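HTH-type transcriptional regulator MmpR5 (Mycobacterium tuberculosis, PDB 4NB5) controls expression of its own gene and of MmpS-MmpL transport systems, binding their promoter regions directly as a homodimeric repressor. Local coordinates at residues Met73-Phe77 with Gly78-Arg82. Sequence-based numbering, arbitrary orientation. Where two conformers were deposited one is given.
With 2JT (1,3-dihydroxypropan-2-yl octadecanoate), chain E.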
# COMPACT_ATOMS: atom_id res chain seq x y z
N MET B 73 0.57 11.57 5.39
CA MET B 73 0.21 10.48 6.27
C MET B 73 -1.06 9.78 5.78
O MET B 73 -1.12 8.55 5.72
CB MET B 73 0.00 11.02 7.68
CG MET B 73 -0.30 9.97 8.73
SD MET B 73 -0.28 10.65 10.40
CE MET B 73 0.77 12.10 10.19
N LEU B 74 -2.07 10.56 5.42
CA LEU B 74 -3.32 9.98 4.96
C LEU B 74 -3.16 9.25 3.63
O LEU B 74 -3.88 8.30 3.34
CB LEU B 74 -4.41 11.06 4.84
CG LEU B 74 -4.87 11.67 6.16
CD1 LEU B 74 -5.90 12.77 5.90
CD2 LEU B 74 -5.45 10.63 7.10
N ILE B 75 -2.22 9.71 2.79
CA ILE B 75 -1.92 9.00 1.56
C ILE B 75 -1.28 7.64 1.91
O ILE B 75 -1.66 6.61 1.35
CB ILE B 75 -0.98 9.82 0.64
CG1 ILE B 75 -1.75 10.99 0.02
CG2 ILE B 75 -0.38 8.95 -0.46
CD1 ILE B 75 -0.87 12.06 -0.63
N GLN B 76 -0.35 7.65 2.84
CA GLN B 76 0.31 6.41 3.25
C GLN B 76 -0.70 5.43 3.85
O GLN B 76 -0.61 4.23 3.61
CB GLN B 76 1.41 6.69 4.28
CG GLN B 76 2.18 5.45 4.70
CD GLN B 76 2.91 5.64 6.02
OE1 GLN B 76 2.33 6.14 6.99
NE2 GLN B 76 4.17 5.24 6.06
N PHE B 77 -1.64 5.95 4.63
CA PHE B 77 -2.70 5.11 5.20
C PHE B 77 -3.67 4.58 4.13
O PHE B 77 -4.40 3.62 4.38
CB PHE B 77 -3.48 5.87 6.28
CG PHE B 77 -2.70 6.14 7.54
CD1 PHE B 77 -1.56 5.40 7.85
CD2 PHE B 77 -3.10 7.13 8.41
CE1 PHE B 77 -0.85 5.65 9.01
CE2 PHE B 77 -2.39 7.39 9.57
CZ PHE B 77 -1.27 6.65 9.87
N GLY B 78 -3.67 5.19 2.96
CA GLY B 78 -4.45 4.69 1.85
C GLY B 78 -5.78 5.40 1.65
O GLY B 78 -6.57 4.99 0.81
N PHE B 79 -6.03 6.47 2.41
CA PHE B 79 -7.35 7.09 2.38
C PHE B 79 -7.53 8.16 1.31
O PHE B 79 -8.63 8.32 0.78
CB PHE B 79 -7.70 7.73 3.74
CG PHE B 79 -7.82 6.74 4.86
CD1 PHE B 79 -8.80 5.76 4.84
CD2 PHE B 79 -6.98 6.80 5.96
CE1 PHE B 79 -8.92 4.85 5.87
CE2 PHE B 79 -7.10 5.90 7.00
CZ PHE B 79 -8.08 4.92 6.95
N ILE B 80 -6.48 8.92 1.03
CA ILE B 80 -6.59 10.03 0.08
C ILE B 80 -5.54 9.95 -1.01
O ILE B 80 -4.60 9.16 -0.94
CB ILE B 80 -6.50 11.40 0.79
CG1 ILE B 80 -5.06 11.75 1.16
CG2 ILE B 80 -7.42 11.43 2.00
CD1 ILE B 80 -4.90 13.15 1.77
N GLU B 81 -5.74 10.76 -2.05
CA GLU B 81 -4.83 10.79 -3.19
C GLU B 81 -4.47 12.21 -3.55
O GLU B 81 -5.24 13.15 -3.32
CB GLU B 81 -5.47 10.10 -4.39
CG GLU B 81 -6.75 10.74 -4.86
CD GLU B 81 -7.55 9.84 -5.78
OE1 GLU B 81 -7.19 8.66 -5.92
OE2 GLU B 81 -8.55 10.31 -6.35
N ARG B 82 -3.28 12.34 -4.12
CA ARG B 82 -2.81 13.59 -4.69
C ARG B 82 -3.28 13.65 -6.14
O ARG B 82 -3.28 12.64 -6.84
CB ARG B 82 -1.28 13.60 -4.63
CG ARG B 82 -0.62 14.93 -4.96
CD ARG B 82 0.89 14.81 -4.86
NE ARG B 82 1.31 14.33 -3.54
CZ ARG B 82 1.53 15.12 -2.49
NH1 ARG B 82 1.38 16.43 -2.59
NH2 ARG B 82 1.91 14.59 -1.33
C10 2JT E . -7.29 5.10 11.14
C13 2JT E . -5.79 4.09 14.74
C15 2JT E . -7.21 2.31 15.75
C17 2JT E . -6.98 1.30 17.99
C20 2JT E . -9.63 2.27 20.60
C21 2JT E . -10.47 1.15 21.05
C22 2JT E . -11.96 1.54 21.06
C24 2JT E . -13.56 3.26 21.76
O01 2JT E . -5.65 2.44 11.23
C02 2JT E . -6.49 2.74 10.43
O03 2JT E . -5.96 2.90 9.19
C04 2JT E . -6.28 2.36 8.11
C05 2JT E . -6.91 1.02 8.34
O06 2JT E . -8.20 1.01 7.87
C07 2JT E . -4.80 2.36 7.54
O08 2JT E . -4.78 1.84 6.46
C09 2JT E . -7.74 3.64 10.69
C11 2JT E . -7.16 5.22 12.67
C12 2JT E . -6.20 4.09 13.25
C14 2JT E . -5.80 2.70 15.32
C16 2JT E . -7.28 1.10 16.57
C18 2JT E . -7.92 2.17 18.66
C19 2JT E . -8.21 1.84 20.14
C23 2JT E . -12.37 2.49 22.10
C25 2JT E . -13.56 4.43 22.75
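Leu74 O accepts the amide of Phe79 at 3.0 Å where the chain leaves helix 64-77 through a Schellman motif. Gly78 N is held less squarely: it gives a 2.9 Å bond to Ile75 O from above the carbonyl plane and a weak one to Leu74 O. With phi at 99°, Gly78 completes the motif in a positive-phi conformation that suits glycine. Ile80 swings its CG1 between its own backbone N and carbonyl carbon (chi1 77°), which brings CD1 to 3.7 Å from Leu74 CB while CG1 lies 3.6 Å from Ile75 CG1; the two isoleucine side chains cross at about a right angle. In the winged helix-turn-helix fold of MarR regulators this is the junction between the recognition helix and the first strand of the wing, and helix 34-45 packs on it through Leu39 and Leu40 against Leu74 and Leu43 against Ile80. Farther along the strand, Arg82 NH2 lies 3.8 Å from Ile75 CD1, the arginine side chain likewise running across that of Ile75 at about a right angle. At the other end, the Phe79 ring meets the base of the Phe77 side chain, CD2 3.6 Å from Phe77 CB, with Phe77 O over one of its faces. Phe77 has CG anti to its carbonyl carbon and beside its backbone N (chi1 -69°), and its ring has Met73 O above one face, toward the rim. Both phenylalanines line the pocket of the bound octadecanoate glycerol ester: Phe79 CZ approaches glycerol carbon C04 at 3.3 Å, and hydroxyl O08 lies 2.8 Å from Phe77 O.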